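Local coordinates for protein V-type ATP synthase alpha chain (Nanoarchaeum equitans Kin4-M, PDB 5BN3) that is the A subunit of a V-type ATP synthase and carries a P-loop nucleotide-binding domain with ADP bound in it, at residues A[211-216]-A[372-377]; A[216-221]-A[396-401]. All coordinates share one frame; numbering follows the deposited sequence.

Interactions 1 and 2 share Gly-216 and lie side by side in the nucleotide-binding domain, their centres about 7 Å apart. Strands 218-222 and 370-379 run parallel in one sheet; Gly-377 probably bonds to both Ala-219, N to O at 3.0 Å, and Val-221, O to N at 2.8 Å. Interaction 1 fixes the loop entering strand 218-222 beside a magnesium ion, and interaction 2 adds segment 396-401 alongside that strand. Beyond Val-221 the chain passes into the P-loop, where Lys-229 and Thr-230 line the ADP pocket. The side chain of Ile-376 is about 12 Å from ADP, which places interaction 1 near the pocket but not in it.

Interaction 1. Residues A[211-216]-A[372-377]; sequences FPIAKG and SLTIIG. With MG (magnesium ion), chain L.
Thr-374 meets Gly-216 and Ile-213 with different branches of one side chain. Its CB stands 3.4 Å from the magnesium ion, and the amide N of Gly-216 lies 3.9 Å from the same CB. From there OG1, beside the backbone N (chi1 -49°), reaches the metal at 2.4 Å and also accepts the nearly straight hydrogen bond from the amide N of Gly-216, 2.7 Å from OG1 (163° at the hydrogen). The other branch, the methyl CG2, comes tip to tip with CD1 of Ile-213 at 3.7 Å; that CD1 also packs on CD1 of Ile-376. OG of Ser-372 coordinates the magnesium ion at 2.3 Å, and Val-315 on neighbouring strand 314-320 belongs to the same metal site. CA of Gly-216 makes a C-H...O approach to the carbonyl O of Leu-373 at 3.5 Å. The positive phi of Gly-216 (96°) would drive a CB into the carbonyl O of Lys-215, so the backbone shape demands glycine. Lys-215 directs its ammonium group to the backbone of Asp-241. Strand 370-379 belongs to the mixed, largely parallel sheet of the P-loop domain. One oxygen thus serves metal and loop: the ion would be expected to polarise the Thr-374 hydroxyl, while the Gly-216 amide ties the loop before parallel strand 218-222 to the metal-bearing strand.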
ATOM      1  N   PHE A 211     -34.647   3.419   2.360  1.00 37.12           N
ATOM      2  CA  PHE A 211     -33.973   2.192   1.925  1.00 31.62           C
ATOM      3  C   PHE A 211     -34.581   0.909   2.500  1.00 35.98           C
ATOM      4  O   PHE A 211     -33.867   0.102   3.096  1.00 34.67           O
ATOM      5  CB  PHE A 211     -32.483   2.263   2.282  1.00 31.51           C
ATOM      6  CG  PHE A 211     -31.814   3.542   1.846  1.00 41.23           C
ATOM      7  CD1 PHE A 211     -31.417   3.717   0.530  1.00 32.76           C
ATOM      8  CD2 PHE A 211     -31.584   4.567   2.754  1.00 41.01           C
ATOM      9  CE1 PHE A 211     -30.803   4.892   0.123  1.00 37.58           C
ATOM     10  CE2 PHE A 211     -30.971   5.744   2.354  1.00 38.63           C
ATOM     11  CZ  PHE A 211     -30.581   5.905   1.036  1.00 33.53           C
ATOM     12  N   PRO A 212     -35.891   0.693   2.288  1.00 35.47           N
ATOM     13  CA  PRO A 212     -36.517  -0.464   2.934  1.00 29.76           C
ATOM     14  C   PRO A 212     -36.159  -1.783   2.263  1.00 36.64           C
ATOM     15  O   PRO A 212     -35.863  -1.806   1.068  1.00 35.25           O
ATOM     16  CB  PRO A 212     -38.012  -0.191   2.750  1.00 42.56           C
ATOM     17  CG  PRO A 212     -38.086   0.561   1.466  1.00 39.87           C
ATOM     18  CD  PRO A 212     -36.846   1.427   1.434  1.00 37.68           C
ATOM     19  N   ILE A 213     -36.175  -2.865   3.035  1.00 30.78           N
ATOM     20  CA  ILE A 213     -36.093  -4.205   2.472  1.00 33.52           C
ATOM     21  C   ILE A 213     -37.425  -4.911   2.685  1.00 34.61           C
ATOM     22  O   ILE A 213     -38.276  -4.436   3.442  1.00 32.28           O
ATOM     23  CB  ILE A 213     -34.975  -5.048   3.120  1.00 41.21           C
ATOM     24  CG1 ILE A 213     -35.193  -5.183   4.627  1.00 37.27           C
ATOM     25  CG2 ILE A 213     -33.627  -4.438   2.847  1.00 33.63           C
ATOM     26  CD1 ILE A 213     -34.147  -6.057   5.312  1.00 32.22           C
ATOM     27  N   ALA A 214     -37.603  -6.050   2.031  1.00 36.30           N
ATOM     28  CA  ALA A 214     -38.820  -6.832   2.212  1.00 38.06           C
ATOM     29  C   ALA A 214     -38.647  -7.813   3.364  1.00 38.91           C
ATOM     30  O   ALA A 214     -37.516  -8.116   3.760  1.00 36.43           O
ATOM     31  CB  ALA A 214     -39.158  -7.573   0.939  1.00 39.06           C
ATOM     32  N   LYS A 215     -39.763  -8.303   3.904  1.00 36.73           N
ATOM     33  CA  LYS A 215     -39.715  -9.375   4.893  1.00 33.54           C
ATOM     34  C   LYS A 215     -39.072 -10.600   4.264  1.00 33.63           C
ATOM     35  O   LYS A 215     -39.508 -11.066   3.208  1.00 37.52           O
ATOM     36  CB  LYS A 215     -41.119  -9.745   5.384  1.00 40.11           C
ATOM     37  CG  LYS A 215     -41.659  -8.871   6.502  1.00 52.29           C
ATOM     38  CD  LYS A 215     -42.745  -9.609   7.277  1.00 61.22           C
ATOM     39  CE  LYS A 215     -43.352  -8.738   8.361  1.00 73.82           C
ATOM     40  NZ  LYS A 215     -42.319  -8.177   9.272  1.00 58.28           N
ATOM     41  N   GLY A 216     -38.038 -11.120   4.914  1.00 34.34           N
ATOM     42  CA  GLY A 216     -37.297 -12.241   4.372  1.00 33.03           C
ATOM     43  C   GLY A 216     -36.068 -11.771   3.620  1.00 37.25           C
ATOM     44  O   GLY A 216     -35.304 -12.581   3.099  1.00 30.81           O
ATOM     45  N   SER A 372     -40.912 -16.231   7.299  1.00 37.27           N
ATOM     46  CA  SER A 372     -39.822 -15.427   6.757  1.00 35.78           C
ATOM     47  C   SER A 372     -38.686 -15.278   7.761  1.00 33.42           C
ATOM     48  O   SER A 372     -38.921 -15.170   8.965  1.00 29.48           O
ATOM     49  CB  SER A 372     -40.327 -14.043   6.338  1.00 31.74           C
ATOM     50  OG  SER A 372     -40.317 -13.136   7.429  1.00 43.99           O
ATOM     51  N   LEU A 373     -37.455 -15.285   7.263  1.00 31.84           N
ATOM     52  CA  LEU A 373     -36.299 -14.969   8.094  1.00 33.34           C
ATOM     53  C   LEU A 373     -35.556 -13.794   7.480  1.00 33.42           C
ATOM     54  O   LEU A 373     -35.005 -13.895   6.382  1.00 30.52           O
ATOM     55  CB  LEU A 373     -35.372 -16.180   8.245  1.00 28.80           C
ATOM     56  CG  LEU A 373     -34.059 -15.946   8.995  1.00 33.68           C
ATOM     57  CD1 LEU A 373     -34.325 -15.292  10.337  1.00 36.85           C
ATOM     58  CD2 LEU A 373     -33.308 -17.251   9.191  1.00 36.56           C
ATOM     59  N   THR A 374     -35.562 -12.675   8.194  1.00 32.78           N
ATOM     60  CA  THR A 374     -34.905 -11.456   7.741  1.00 30.81           C
ATOM     61  C   THR A 374     -33.588 -11.292   8.505  1.00 25.41           C
ATOM     62  O   THR A 374     -33.551 -11.448   9.726  1.00 29.94           O
ATOM     63  CB  THR A 374     -35.828 -10.241   7.964  1.00 34.26           C
ATOM     64  OG1 THR A 374     -37.133 -10.528   7.437  1.00 31.57           O
ATOM     65  CG2 THR A 374     -35.267  -9.011   7.282  1.00 37.04           C
ATOM     66  N   ILE A 375     -32.501 -10.996   7.794  1.00 28.42           N
ATOM     67  CA  ILE A 375     -31.182 -10.947   8.426  1.00 27.45           C
ATOM     68  C   ILE A 375     -30.495  -9.596   8.269  1.00 38.42           C
ATOM     69  O   ILE A 375     -30.277  -9.125   7.153  1.00 30.46           O
ATOM     70  CB  ILE A 375     -30.253 -12.054   7.882  1.00 33.36           C
ATOM     71  CG1 ILE A 375     -30.794 -13.434   8.266  1.00 37.94           C
ATOM     72  CG2 ILE A 375     -28.842 -11.889   8.423  1.00 38.20           C
ATOM     73  CD1 ILE A 375     -29.955 -14.584   7.745  1.00 39.53           C
ATOM     74  N   ILE A 376     -30.154  -8.984   9.399  1.00 30.80           N
ATOM     75  CA  ILE A 376     -29.418  -7.727   9.403  1.00 31.69           C
ATOM     76  C   ILE A 376     -28.020  -7.971   9.967  1.00 36.51           C
ATOM     77  O   ILE A 376     -27.878  -8.348  11.131  1.00 35.51           O
ATOM     78  CB  ILE A 376     -30.128  -6.655  10.258  1.00 34.45           C
ATOM     79  CG1 ILE A 376     -31.618  -6.578   9.907  1.00 39.82           C
ATOM     80  CG2 ILE A 376     -29.461  -5.297  10.079  1.00 36.96           C
ATOM     81  CD1 ILE A 376     -31.891  -6.191   8.468  1.00 38.57           C
ATOM     82  N   GLY A 377     -26.994  -7.763   9.145  1.00 32.27           N
ATOM     83  CA  GLY A 377     -25.623  -7.979   9.576  1.00 28.87           C
ATOM     84  C   GLY A 377     -24.813  -6.700   9.686  1.00 37.63           C
ATOM     85  O   GLY A 377     -24.574  -6.013   8.693  1.00 31.19           O
TER
HETATM   86 MG    MG L 610     -38.813 -11.759   8.539  1.00 41.86          MG

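Interaction 2. Residues A[216-221]-A[396-401]; sequences GGSAAV and RLVGAL
Peptide planes are the flat groups between Ser-218 to Ala-220 and Val-398 to Ala-400. Over the one joining Ala-219 to Ala-220 lies CG2 of Val-398, 3.9 Å from the N of Ala-220. The N-H of that plane bonds to the carbonyl O of Ala-400 at 3.0 Å, with the donor tilted 21° from the carbonyl plane. The amide N of Gly-399 donates a hydrogen bond to O of Ser-218 at 2.9 Å, from 51° above the carbonyl plane. Val-398 CG2 also touches CB of Ala-220, while CB of Ala-219 and CB of Ala-400 meet at 4.1 Å. Ser-218 OG, tucked between its own backbone N and carbonyl carbon (chi1 55°), presses within 3.3 Å of CA of Val-398 and receives a weak second bond from the Gly-399 amide. Nearby, Tyr-357 of helix 349-357 covers Val-398, and NE of Arg-396 is hydrogen-bonded to Asn-230 of the neighbouring NEQ263 subunit. The short strand 400-401, after helix 389-395, thus meets the strand leading into the P-loop at a single beta bridge, Ala-220 with Leu-401. Backbone N-H and C=O groups carry this buried contact, and a water, accepting from OG of Ser-218 at 2.6 Å and donating to O of Leu-397, links the serine hydroxyl to that carbonyl.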
ATOM      1  N   GLY A 216     -38.038 -11.120   4.914  1.00 34.34           N
ATOM      2  CA  GLY A 216     -37.297 -12.241   4.372  1.00 33.03           C
ATOM      3  C   GLY A 216     -36.068 -11.771   3.620  1.00 37.25           C
ATOM      4  O   GLY A 216     -35.304 -12.581   3.099  1.00 30.81           O
ATOM      5  N   GLY A 217     -35.876 -10.457   3.562  1.00 30.62           N
ATOM      6  CA  GLY A 217     -34.710  -9.896   2.905  1.00 29.91           C
ATOM      7  C   GLY A 217     -33.499  -9.849   3.820  1.00 32.72           C
ATOM      8  O   GLY A 217     -33.505 -10.426   4.907  1.00 31.20           O
ATOM      9  N   SER A 218     -32.450  -9.169   3.373  1.00 29.38           N
ATOM     10  CA  SER A 218     -31.250  -9.009   4.181  1.00 31.11           C
ATOM     11  C   SER A 218     -30.599  -7.661   3.911  1.00 31.13           C
ATOM     12  O   SER A 218     -30.759  -7.096   2.829  1.00 31.22           O
ATOM     13  CB  SER A 218     -30.259 -10.143   3.910  1.00 28.42           C
ATOM     14  OG  SER A 218     -29.954 -10.236   2.531  1.00 33.68           O
ATOM     15  N   ALA A 219     -29.867  -7.153   4.899  1.00 25.64           N
ATOM     16  CA  ALA A 219     -29.173  -5.877   4.768  1.00 30.09           C
ATOM     17  C   ALA A 219     -27.855  -5.893   5.522  1.00 38.57           C
ATOM     18  O   ALA A 219     -27.707  -6.605   6.518  1.00 33.76           O
ATOM     19  CB  ALA A 219     -30.045  -4.742   5.273  1.00 29.04           C
ATOM     20  N   ALA A 220     -26.904  -5.096   5.046  1.00 28.29           N
ATOM     21  CA  ALA A 220     -25.631  -4.919   5.733  1.00 29.03           C
ATOM     22  C   ALA A 220     -25.564  -3.529   6.362  1.00 35.80           C
ATOM     23  O   ALA A 220     -26.020  -2.551   5.765  1.00 27.69           O
ATOM     24  CB  ALA A 220     -24.480  -5.114   4.767  1.00 29.95           C
ATOM     25  N   VAL A 221     -24.995  -3.445   7.564  1.00 29.86           N
ATOM     26  CA  VAL A 221     -24.812  -2.164   8.247  1.00 28.37           C
ATOM     27  C   VAL A 221     -23.343  -1.959   8.610  1.00 28.72           C
ATOM     28  O   VAL A 221     -22.937  -2.214   9.743  1.00 29.26           O
ATOM     29  CB  VAL A 221     -25.666  -2.064   9.536  1.00 25.06           C
ATOM     30  CG1 VAL A 221     -25.662  -0.637  10.072  1.00 31.82           C
ATOM     31  CG2 VAL A 221     -27.093  -2.515   9.278  1.00 28.71           C
ATOM     32  N   ARG A 396     -22.291  -8.365  -1.945  1.00 27.55           N
ATOM     33  CA  ARG A 396     -22.694  -9.213  -3.064  1.00 28.52           C
ATOM     34  C   ARG A 396     -23.626 -10.337  -2.614  1.00 31.84           C
ATOM     35  O   ARG A 396     -24.017 -11.189  -3.413  1.00 34.52           O
ATOM     36  CB  ARG A 396     -21.465  -9.762  -3.798  1.00 36.63           C
ATOM     37  CG  ARG A 396     -20.569  -8.668  -4.366  1.00 39.34           C
ATOM     38  CD  ARG A 396     -19.770  -9.152  -5.564  1.00 49.26           C
ATOM     39  NE  ARG A 396     -18.990 -10.348  -5.262  1.00 42.22           N
ATOM     40  CZ  ARG A 396     -17.800 -10.335  -4.669  1.00 45.30           C
ATOM     41  NH1 ARG A 396     -17.250  -9.186  -4.307  1.00 40.56           N
ATOM     42  NH2 ARG A 396     -17.162 -11.473  -4.438  1.00 46.10           N
ATOM     43  N   LEU A 397     -24.003 -10.311  -1.338  1.00 30.68           N
ATOM     44  CA  LEU A 397     -24.887 -11.332  -0.777  1.00 31.54           C
ATOM     45  C   LEU A 397     -26.220 -10.771  -0.271  1.00 33.47           C
ATOM     46  O   LEU A 397     -27.234 -11.472  -0.280  1.00 40.52           O
ATOM     47  CB  LEU A 397     -24.183 -12.087   0.356  1.00 35.27           C
ATOM     48  CG  LEU A 397     -22.952 -12.921  -0.006  1.00 37.44           C
ATOM     49  CD1 LEU A 397     -22.254 -13.435   1.249  1.00 34.48           C
ATOM     50  CD2 LEU A 397     -23.336 -14.081  -0.908  1.00 33.57           C
ATOM     51  N   VAL A 398     -26.224  -9.511   0.159  1.00 32.34           N
ATOM     52  CA  VAL A 398     -27.414  -8.931   0.794  1.00 30.55           C
ATOM     53  C   VAL A 398     -28.251  -8.072  -0.154  1.00 36.63           C
ATOM     54  O   VAL A 398     -27.817  -7.753  -1.262  1.00 33.17           O
ATOM     55  CB  VAL A 398     -27.052  -8.117   2.057  1.00 27.37           C
ATOM     56  CG1 VAL A 398     -26.336  -9.000   3.064  1.00 33.22           C
ATOM     57  CG2 VAL A 398     -26.181  -6.917   1.693  1.00 28.44           C
ATOM     58  N   GLY A 399     -29.448  -7.698   0.291  1.00 30.80           N
ATOM     59  CA  GLY A 399     -30.387  -6.973  -0.552  1.00 36.72           C
ATOM     60  C   GLY A 399     -30.366  -5.466  -0.366  1.00 38.45           C
ATOM     61  O   GLY A 399     -31.003  -4.737  -1.131  1.00 36.16           O
ATOM     62  N   ALA A 400     -29.643  -4.994   0.647  1.00 31.05           N
ATOM     63  CA  ALA A 400     -29.512  -3.557   0.881  1.00 33.55           C
ATOM     64  C   ALA A 400     -28.240  -3.186   1.623  1.00 39.26           C
ATOM     65  O   ALA A 400     -27.718  -3.971   2.420  1.00 30.52           O
ATOM     66  CB  ALA A 400     -30.716  -3.023   1.637  1.00 28.21           C
ATOM     67  N   LEU A 401     -27.760  -1.974   1.359  1.00 30.10           N
ATOM     68  CA  LEU A 401     -26.651  -1.395   2.106  1.00 30.16           C
ATOM     69  C   LEU A 401     -27.159  -0.243   2.960  1.00 40.47           C
ATOM     70  O   LEU A 401     -27.628   0.768   2.434  1.00 31.18           O
ATOM     71  CB  LEU A 401     -25.566  -0.886   1.149  1.00 26.79           C
ATOM     72  CG  LEU A 401     -24.477   0.024   1.729  1.00 27.95           C
ATOM     73  CD1 LEU A 401     -23.741  -0.689   2.843  1.00 29.31           C
ATOM     74  CD2 LEU A 401     -23.497   0.481   0.654  1.00 26.83           C
TER
HETATM   75  O   HOH W   1     -29.241 -12.646   1.895  1.00 54.96           O